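Local atomic coordinates of 402AA LONG hypothetical molybdopterin biosynthesis MOEA protein (Pyrococcus horikoshii, PDB entry 1UZ5), a protein that probably catalyses the insertion of molybdate into adenylyl-molybdopterin, releasing Mo-molybdopterin and AMP during molybdenum cofactor biosynthesis. Residues 105-108 / 109-113; 115-119 / 120-124; 165-169 / 170-174. All blocks are in the same frame, centred on the assembly; numbering follows the deposited sequence.

Contact 1. Residues 105-108 / 109-113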
ATOM      1  N   ALA A 105       6.091  19.693  29.510  1.00 20.93           N
ATOM      2  CA  ALA A 105       7.093  19.222  30.464  1.00 19.40           C
ATOM      3  C   ALA A 105       6.583  18.096  31.372  1.00 19.22           C
ATOM      4  O   ALA A 105       5.376  17.948  31.583  1.00 22.30           O
ATOM      5  CB  ALA A 105       7.594  20.397  31.293  1.00 19.35           C
ATOM      6  N   MET A 106       7.514  17.312  31.905  1.00 15.23           N
ATOM      7  CA  MET A 106       7.190  16.184  32.775  1.00 16.19           C
ATOM      8  C   MET A 106       6.874  16.604  34.215  1.00 24.29           C
ATOM      9  O   MET A 106       7.612  17.376  34.816  1.00 18.82           O
ATOM     10  CB  MET A 106       8.359  15.205  32.787  1.00 17.51           C
ATOM     11  CG  MET A 106       8.124  13.945  33.591  1.00 16.38           C
ATOM     12  SD  MET A 106       9.463  12.766  33.340  1.00 25.11           S
ATOM     13  CE  MET A 106       9.269  11.673  34.792  1.00 25.60           C
ATOM     14  N   LEU A 107       5.786  16.086  34.776  1.00 19.88           N
ATOM     15  CA  LEU A 107       5.445  16.444  36.152  1.00 20.37           C
ATOM     16  C   LEU A 107       6.446  15.880  37.138  1.00 16.36           C
ATOM     17  O   LEU A 107       6.913  14.754  36.993  1.00 23.28           O
ATOM     18  CB  LEU A 107       4.050  15.931  36.532  1.00 15.07           C
ATOM     19  CG  LEU A 107       2.837  16.786  36.141  1.00 30.40           C
ATOM     20  CD1 LEU A 107       2.773  16.995  34.635  1.00 25.84           C
ATOM     21  CD2 LEU A 107       1.576  16.093  36.640  1.00 32.56           C
ATOM     22  N   PRO A 108       6.780  16.660  38.173  1.00 21.18           N
ATOM     23  CA  PRO A 108       7.733  16.186  39.181  1.00 14.31           C
ATOM     24  C   PRO A 108       7.052  15.114  40.040  1.00 17.50           C
ATOM     25  O   PRO A 108       5.832  14.928  39.958  1.00 18.07           O
ATOM     26  CB  PRO A 108       8.066  17.455  39.959  1.00 20.81           C
ATOM     27  CG  PRO A 108       6.782  18.231  39.898  1.00 22.40           C
ATOM     28  CD  PRO A 108       6.302  18.022  38.475  1.00 18.21           C
ATOM     29  N   GLY A 109       7.834  14.408  40.848  1.00 14.93           N
ATOM     30  CA  GLY A 109       7.276  13.361  41.691  1.00 26.12           C
ATOM     31  C   GLY A 109       6.110  13.822  42.555  1.00 20.63           C
ATOM     32  O   GLY A 109       6.099  14.953  43.042  1.00 20.93           O
ATOM     33  N   ASN A 110       5.131  12.937  42.728  1.00 21.76           N
ATOM     34  CA  ASN A 110       3.921  13.185  43.526  1.00 26.33           C
ATOM     35  C   ASN A 110       2.914  14.161  42.929  1.00 25.87           C
ATOM     36  O   ASN A 110       1.792  14.264  43.427  1.00 30.79           O
ATOM     37  CB  ASN A 110       4.270  13.652  44.950  1.00 22.22           C
ATOM     38  CG  ASN A 110       5.066  12.622  45.718  1.00 24.13           C
ATOM     39  OD1 ASN A 110       4.890  11.427  45.520  1.00 26.70           O
ATOM     40  ND2 ASN A 110       5.942  13.081  46.604  1.00 28.01           N
ATOM     41  N   ALA A 111       3.286  14.889  41.882  1.00 23.21           N
ATOM     42  CA  ALA A 111       2.330  15.821  41.286  1.00 21.06           C
ATOM     43  C   ALA A 111       1.329  15.036  40.446  1.00 26.98           C
ATOM     44  O   ALA A 111       1.693  14.049  39.811  1.00 21.15           O
ATOM     45  CB  ALA A 111       3.049  16.848  40.414  1.00 17.91           C
ATOM     46  N   ASP A 112       0.068  15.465  40.441  1.00 18.84           N
ATOM     47  CA  ASP A 112      -0.939  14.775  39.641  1.00 20.72           C
ATOM     48  C   ASP A 112      -1.883  15.738  38.939  1.00 19.97           C
ATOM     49  O   ASP A 112      -2.872  15.328  38.339  1.00 25.88           O
ATOM     50  CB  ASP A 112      -1.734  13.782  40.495  1.00 25.54           C
ATOM     51  CG  ASP A 112      -2.461  14.446  41.655  1.00 32.20           C
ATOM     52  OD1 ASP A 112      -2.491  15.690  41.717  1.00 28.93           O
ATOM     53  OD2 ASP A 112      -3.013  13.711  42.500  1.00 28.40           O
ATOM     54  N   ALA A 113      -1.570  17.026  39.018  1.00 22.71           N
ATOM     55  CA  ALA A 113      -2.370  18.042  38.356  1.00 21.30           C
ATOM     56  C   ALA A 113      -1.537  19.285  38.107  1.00 17.33           C
ATOM     57  O   ALA A 113      -0.539  19.522  38.786  1.00 21.91           O
ATOM     58  CB  ALA A 113      -3.593  18.401  39.204  1.00 24.72           C
TER
HETATM   59  O   HOH W   1       4.219  12.934  39.165  1.00 48.15           O

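Contact 2. Residues 115-119 / 120-124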
ATOM      1  N   ILE A 115      -2.191  23.445  37.518  1.00 23.25           N
ATOM      2  CA  ILE A 115      -3.160  24.538  37.526  1.00 23.58           C
ATOM      3  C   ILE A 115      -2.629  25.650  36.632  1.00 26.15           C
ATOM      4  O   ILE A 115      -1.524  26.141  36.846  1.00 29.87           O
ATOM      5  CB  ILE A 115      -3.363  25.082  38.955  1.00 28.39           C
ATOM      6  CG1 ILE A 115      -3.823  23.945  39.875  1.00 20.82           C
ATOM      7  CG2 ILE A 115      -4.375  26.221  38.939  1.00 31.25           C
ATOM      8  CD1 ILE A 115      -4.022  24.351  41.340  1.00 31.74           C
ATOM      9  N   GLN A 116      -3.408  26.022  35.619  1.00 24.62           N
ATOM     10  CA  GLN A 116      -3.015  27.069  34.680  1.00 31.74           C
ATOM     11  C   GLN A 116      -2.423  28.266  35.395  1.00 28.88           C
ATOM     12  O   GLN A 116      -2.852  28.626  36.487  1.00 29.73           O
ATOM     13  CB  GLN A 116      -4.207  27.546  33.855  1.00 35.87           C
ATOM     14  CG  GLN A 116      -4.860  26.494  32.998  1.00 53.79           C
ATOM     15  CD  GLN A 116      -6.050  27.049  32.242  1.00 58.34           C
ATOM     16  OE1 GLN A 116      -5.901  27.916  31.383  1.00 61.66           O
ATOM     17  NE2 GLN A 116      -7.243  26.560  32.568  1.00 61.96           N
ATOM     18  N   PHE A 117      -1.443  28.884  34.749  1.00 27.42           N
ATOM     19  CA  PHE A 117      -0.755  30.042  35.293  1.00 33.09           C
ATOM     20  C   PHE A 117      -1.733  31.130  35.743  1.00 37.18           C
ATOM     21  O   PHE A 117      -1.604  31.688  36.830  1.00 33.35           O
ATOM     22  CB  PHE A 117       0.189  30.604  34.225  1.00 32.79           C
ATOM     23  CG  PHE A 117       1.139  31.648  34.738  1.00 50.98           C
ATOM     24  CD1 PHE A 117       2.138  31.312  35.647  1.00 50.49           C
ATOM     25  CD2 PHE A 117       1.034  32.968  34.316  1.00 46.96           C
ATOM     26  CE1 PHE A 117       3.022  32.276  36.130  1.00 48.71           C
ATOM     27  CE2 PHE A 117       1.913  33.941  34.794  1.00 53.29           C
ATOM     28  CZ  PHE A 117       2.909  33.593  35.704  1.00 42.64           C
ATOM     29  N   GLU A 118      -2.720  31.413  34.902  1.00 36.86           N
ATOM     30  CA  GLU A 118      -3.703  32.455  35.175  1.00 45.70           C
ATOM     31  C   GLU A 118      -4.700  32.162  36.292  1.00 44.82           C
ATOM     32  O   GLU A 118      -5.377  33.076  36.756  1.00 43.53           O
ATOM     33  CB  GLU A 118      -4.484  32.786  33.898  1.00 43.62           C
ATOM     34  CG  GLU A 118      -3.635  32.889  32.634  1.00 67.23           C
ATOM     35  CD  GLU A 118      -3.055  31.548  32.202  1.00 80.70           C
ATOM     36  OE1 GLU A 118      -3.836  30.586  32.020  1.00 75.00           O
ATOM     37  OE2 GLU A 118      -1.818  31.454  32.044  1.00 90.55           O
ATOM     38  N   ASP A 119      -4.803  30.910  36.731  1.00 40.27           N
ATOM     39  CA  ASP A 119      -5.763  30.581  37.780  1.00 34.27           C
ATOM     40  C   ASP A 119      -5.221  30.611  39.203  1.00 40.65           C
ATOM     41  O   ASP A 119      -5.855  30.095  40.122  1.00 48.46           O
ATOM     42  CB  ASP A 119      -6.414  29.221  37.512  1.00 37.88           C
ATOM     43  CG  ASP A 119      -7.237  29.211  36.239  1.00 48.47           C
ATOM     44  OD1 ASP A 119      -7.974  30.191  36.005  1.00 57.07           O
ATOM     45  OD2 ASP A 119      -7.159  28.224  35.476  1.00 53.72           O
ATOM     46  N   VAL A 120      -4.052  31.208  39.393  1.00 36.32           N
ATOM     47  CA  VAL A 120      -3.481  31.305  40.730  1.00 31.54           C
ATOM     48  C   VAL A 120      -2.887  32.691  40.880  1.00 35.02           C
ATOM     49  O   VAL A 120      -2.690  33.394  39.890  1.00 35.56           O
ATOM     50  CB  VAL A 120      -2.353  30.265  40.968  1.00 40.23           C
ATOM     51  CG1 VAL A 120      -2.805  28.887  40.513  1.00 34.25           C
ATOM     52  CG2 VAL A 120      -1.082  30.693  40.243  1.00 27.56           C
ATOM     53  N   GLU A 121      -2.607  33.084  42.117  1.00 35.58           N
ATOM     54  CA  GLU A 121      -2.005  34.383  42.382  1.00 43.99           C
ATOM     55  C   GLU A 121      -0.633  34.158  43.012  1.00 37.98           C
ATOM     56  O   GLU A 121      -0.510  33.449  44.012  1.00 39.06           O
ATOM     57  CB  GLU A 121      -2.897  35.210  43.320  1.00 49.84           C
ATOM     58  CG  GLU A 121      -2.260  36.514  43.790  1.00 63.25           C
ATOM     59  CD  GLU A 121      -3.249  37.449  44.465  1.00 70.70           C
ATOM     60  OE1 GLU A 121      -4.153  37.956  43.769  1.00 76.26           O
ATOM     61  OE2 GLU A 121      -3.124  37.674  45.687  1.00 67.77           O
ATOM     62  N   ARG A 122       0.394  34.759  42.421  1.00 40.19           N
ATOM     63  CA  ARG A 122       1.757  34.609  42.920  1.00 45.18           C
ATOM     64  C   ARG A 122       2.103  35.606  44.018  1.00 47.90           C
ATOM     65  O   ARG A 122       1.907  36.806  43.853  1.00 53.48           O
ATOM     66  CB  ARG A 122       2.747  34.768  41.767  1.00 51.37           C
ATOM     67  CG  ARG A 122       2.633  33.699  40.695  1.00 56.35           C
ATOM     68  CD  ARG A 122       3.503  34.052  39.511  1.00 59.81           C
ATOM     69  NE  ARG A 122       4.888  34.271  39.909  1.00 68.62           N
ATOM     70  CZ  ARG A 122       5.829  34.749  39.101  1.00 76.51           C
ATOM     71  NH1 ARG A 122       5.532  35.060  37.846  1.00 77.65           N
ATOM     72  NH2 ARG A 122       7.068  34.915  39.547  1.00 77.88           N
ATOM     73  N   VAL A 123       2.628  35.101  45.134  1.00 53.91           N
ATOM     74  CA  VAL A 123       3.017  35.942  46.267  1.00 59.07           C
ATOM     75  C   VAL A 123       4.225  35.370  47.013  1.00 64.31           C
ATOM     76  O   VAL A 123       4.225  34.208  47.412  1.00 72.48           O
ATOM     77  CB  VAL A 123       1.853  36.104  47.283  1.00 54.49           C
ATOM     78  CG1 VAL A 123       0.613  36.618  46.580  1.00 54.78           C
ATOM     79  CG2 VAL A 123       1.555  34.779  47.966  1.00 59.90           C
ATOM     80  N   ASN A 124       5.255  36.193  47.191  1.00 68.47           N
ATOM     81  CA  ASN A 124       6.474  35.796  47.901  1.00 66.14           C
ATOM     82  C   ASN A 124       6.946  34.358  47.654  1.00 60.58           C
ATOM     83  O   ASN A 124       7.132  33.590  48.602  1.00 58.57           O
ATOM     84  CB  ASN A 124       6.288  35.998  49.411  1.00 75.36           C
ATOM     85  CG  ASN A 124       6.030  37.446  49.784  1.00 77.19           C
ATOM     86  OD1 ASN A 124       4.988  38.012  49.448  1.00 80.66           O
ATOM     87  ND2 ASN A 124       6.982  38.055  50.481  1.00 81.05           N
TER

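Contact 3. Residues 165-169 / 170-174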
ATOM      1  N   ALA A 165       6.442   8.488   9.838  1.00 18.66           N
ATOM      2  CA  ALA A 165       6.515   9.483  10.905  1.00 25.06           C
ATOM      3  C   ALA A 165       6.049   8.839  12.214  1.00 23.24           C
ATOM      4  O   ALA A 165       6.639   9.063  13.268  1.00 24.41           O
ATOM      5  CB  ALA A 165       5.646  10.677  10.564  1.00 17.25           C
ATOM      6  N   LEU A 166       4.992   8.032  12.125  1.00 24.40           N
ATOM      7  CA  LEU A 166       4.445   7.334  13.284  1.00 25.72           C
ATOM      8  C   LEU A 166       5.489   6.415  13.900  1.00 31.11           C
ATOM      9  O   LEU A 166       5.683   6.418  15.116  1.00 27.04           O
ATOM     10  CB  LEU A 166       3.218   6.505  12.885  1.00 22.82           C
ATOM     11  CG  LEU A 166       2.561   5.665  13.987  1.00 29.01           C
ATOM     12  CD1 LEU A 166       2.168   6.555  15.171  1.00 20.22           C
ATOM     13  CD2 LEU A 166       1.339   4.960  13.414  1.00 27.15           C
ATOM     14  N   LEU A 167       6.158   5.625  13.061  1.00 23.94           N
ATOM     15  CA  LEU A 167       7.181   4.718  13.559  1.00 23.97           C
ATOM     16  C   LEU A 167       8.298   5.524  14.205  1.00 27.68           C
ATOM     17  O   LEU A 167       8.812   5.147  15.255  1.00 24.61           O
ATOM     18  CB  LEU A 167       7.722   3.834  12.429  1.00 23.13           C
ATOM     19  CG  LEU A 167       6.689   2.830  11.894  1.00 27.97           C
ATOM     20  CD1 LEU A 167       7.255   2.077  10.694  1.00 27.08           C
ATOM     21  CD2 LEU A 167       6.298   1.855  12.999  1.00 23.75           C
ATOM     22  N   SER A 168       8.667   6.639  13.583  1.00 20.84           N
ATOM     23  CA  SER A 168       9.709   7.492  14.141  1.00 24.80           C
ATOM     24  C   SER A 168       9.261   8.011  15.513  1.00 24.02           C
ATOM     25  O   SER A 168      10.036   8.037  16.462  1.00 20.57           O
ATOM     26  CB  SER A 168       9.970   8.685  13.220  1.00 23.08           C
ATOM     27  OG  SER A 168      10.879   9.602  13.818  1.00 30.63           O
ATOM     28  N   ALA A 169       8.000   8.421  15.590  1.00 21.61           N
ATOM     29  CA  ALA A 169       7.417   8.962  16.815  1.00 25.21           C
ATOM     30  C   ALA A 169       7.527   8.013  18.012  1.00 28.88           C
ATOM     31  O   ALA A 169       7.528   8.458  19.158  1.00 25.83           O
ATOM     32  CB  ALA A 169       5.962   9.333  16.569  1.00 22.82           C
ATOM     33  N   VAL A 170       7.621   6.711  17.758  1.00 23.44           N
ATOM     34  CA  VAL A 170       7.738   5.762  18.853  1.00 19.96           C
ATOM     35  C   VAL A 170       9.153   5.200  19.006  1.00 26.43           C
ATOM     36  O   VAL A 170       9.354   4.197  19.685  1.00 23.16           O
ATOM     37  CB  VAL A 170       6.717   4.615  18.719  1.00 20.80           C
ATOM     38  CG1 VAL A 170       5.307   5.183  18.784  1.00 19.75           C
ATOM     39  CG2 VAL A 170       6.930   3.856  17.412  1.00 23.20           C
ATOM     40  N   GLY A 171      10.127   5.854  18.376  1.00 20.66           N
ATOM     41  CA  GLY A 171      11.514   5.419  18.499  1.00 29.01           C
ATOM     42  C   GLY A 171      12.006   4.314  17.578  1.00 32.92           C
ATOM     43  O   GLY A 171      13.143   3.859  17.701  1.00 24.54           O
ATOM     44  N   ILE A 172      11.160   3.879  16.653  1.00 27.78           N
ATOM     45  CA  ILE A 172      11.536   2.823  15.717  1.00 22.96           C
ATOM     46  C   ILE A 172      12.407   3.405  14.598  1.00 26.23           C
ATOM     47  O   ILE A 172      12.000   4.343  13.910  1.00 26.46           O
ATOM     48  CB  ILE A 172      10.263   2.162  15.121  1.00 24.84           C
ATOM     49  CG1 ILE A 172       9.560   1.344  16.209  1.00 17.31           C
ATOM     50  CG2 ILE A 172      10.621   1.263  13.932  1.00 20.99           C
ATOM     51  CD1 ILE A 172       8.188   0.859  15.830  1.00 23.25           C
ATOM     52  N   ASN A 173      13.608   2.865  14.419  1.00 28.46           N
ATOM     53  CA  ASN A 173      14.480   3.368  13.363  1.00 29.96           C
ATOM     54  C   ASN A 173      14.833   2.292  12.320  1.00 27.60           C
ATOM     55  O   ASN A 173      15.608   2.540  11.397  1.00 33.45           O
ATOM     56  CB  ASN A 173      15.749   3.974  13.969  1.00 31.47           C
ATOM     57  CG  ASN A 173      16.699   2.930  14.491  1.00 36.52           C
ATOM     58  OD1 ASN A 173      16.282   1.916  15.044  1.00 53.98           O
ATOM     59  ND2 ASN A 173      17.992   3.181  14.330  1.00 46.50           N
ATOM     60  N   LYS A 174      14.263   1.101  12.485  1.00 32.02           N
ATOM     61  CA  LYS A 174      14.465  -0.012  11.555  1.00 32.57           C
ATOM     62  C   LYS A 174      13.135  -0.725  11.393  1.00 34.26           C
ATOM     63  O   LYS A 174      12.462  -1.020  12.378  1.00 24.86           O
ATOM     64  CB  LYS A 174      15.500  -1.006  12.079  1.00 35.57           C
ATOM     65  CG  LYS A 174      16.922  -0.482  12.095  1.00 46.23           C
ATOM     66  CD  LYS A 174      17.914  -1.614  12.323  1.00 58.65           C
ATOM     67  CE  LYS A 174      17.606  -2.381  13.602  1.00 70.16           C
ATOM     68  NZ  LYS A 174      18.526  -3.537  13.793  1.00 81.28           N
TER

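Contact 1. Residues 105-108 / 109-113
Between Pro-108 and Ala-111 the chain folds through a type II beta turn, closed by a hydrogen bond of 3.2 Å from Ala-111 N to Pro-108 O; the donor comes in tilted 33° from the carbonyl plane. The turn belongs to the loop that leads from strand 97-101 into strand 113-116, and Gly-109 and Asn-110 are its corner residues. The methyl group of Ala-111 is turned back over the first limb and lies 4.0 Å from the CD of Pro-108. Leu-107 adds a second apolar neighbour, its CB 4.1 Å from Ala-111 CB. With CG beside the backbone N (chi1 -84°) and chi2 at 59°, one of its two methyls, CD2, comes to lie 3.8 Å from Ala-111 O. Ala-60 of strand 58-61 packs against both Pro-108 and Ala-111. Beyond the turn, Asp-112 and Ala-113 both face Val-61 in a classic beta bulge as the chain enters its strand, and the Asp-112 carboxylate bonds through OD1 to the backbone N of Ala-63. A water bridges the two limbs, 2.7 Å from Pro-108 O and 2.8 Å from Ala-111 O.

Contact 2. Residues 115-119 / 120-124
Phe-117 and Arg-122 meet edge to edge: NH1 lies near the ring plane at the rim, 3.7 Å from CZ, and CZ in turn sits at the edge of the guanidinium. With NH1 at the rim, the pair is not a stack with the cation over a ring face; the two planes are 58° apart. The aliphatic part of the arginine shares the approach, with CD 3.8 Å from CE1 of Phe-117, and a bend at chi3 (55°) carries NE and the guanidinium, and hence NH1, to the ring edge. Glu-118 OE2 also lies in the ring plane, at the edge, where the carboxylate would probably be better matched than the guanidinium to the partial positive charge of the ring hydrogens. Phe-117 and Glu-118 form a short 3-10 segment, with a hydrogen bond from Asp-119 N to Gln-116 O, in the link from strand 113-116 to strand 120-123. These are the two outermost strands of a six-stranded mixed sheet, and their direct connection is consistent with a sheet curled round on itself; Tyr-59 of strand 58-61 touches Phe-117, Val-120 and Arg-122 alike. Val-120 CG1, placed beside its own backbone N (chi1 -48°), presses on Ile-115 CG2 at 3.5 Å, tighter than usual carbon contact. The other methyl, CG2, lies 3.6 Å from Phe-117 O.

Contact 3. Residues 165-169 / 170-174
Leu-167 and Ile-172 share nearly the same first torsion, chi1 -68° and -70°, which sets CG and CG1 beside their own backbone nitrogens. Ile-172 runs on extended to CD1, and Leu-167 meets it there with its CD2 branch, 3.5 Å from Ile-172 CD1, while its own CD1 continues the extended line; the two side chains cross at an angle. Ile-42 of strand 42-43 packs on both. The backbone that brings them together is a Schellman motif ending helix 161-169: Ile-172 N bonds to Leu-167 O at 3.0 Å, and Gly-171 N reaches Ser-168 O at 2.9 Å, from above the carbonyl plane though the N-H points well at the oxygen (161°). Gly-171 is the C-prime residue, with a positive phi at which a side chain would be jammed against the preceding carbonyl O. Val-170 lies against the helix end. Its CG2, set between the backbone N and the carbonyl carbon, lies 3.1 Å from Leu-167 O, while Leu-152, Ser-44 and Pro-45 meet the side chain from other parts of the fold. With an alanine here both methyl ends go, which would probably open a gap between the helix end and Leu-152 and Pro-45 and leave Leu-167 O less shielded. That oxygen also accepts from Val-170 N (3.2 Å), and the two donors reach it from opposite faces of its plane. Val-170 N makes a further, weak bond to Leu-166 O. Leu-167 O and Ser-168 O thus take the N-H groups of Val-170, Gly-171 and Ile-172, which suggests that these two carbonyls are satisfied by the backbone leaving the helix.

In the fold
Contacts 1 and 2 follow directly along the chain, with centres about 17 Å apart, and lie at one six-stranded sheet: contact 1 is the loop that leads into strand 113-116, and contact 2 takes the chain on to strand 120-123. Strand 58-61 serves both, through Ala-60 in the first and Tyr-59 in the second. Contact 3 stands apart at the end of helix 161-169, its centre about 26 Å from that of contact 1 and 38 Å from that of contact 2; its nearest atoms are about 15 Å from contact 1. It is also the closest of the three to the centre of this elongated chain (about 18 Å). No ligand marks an active site at any of them.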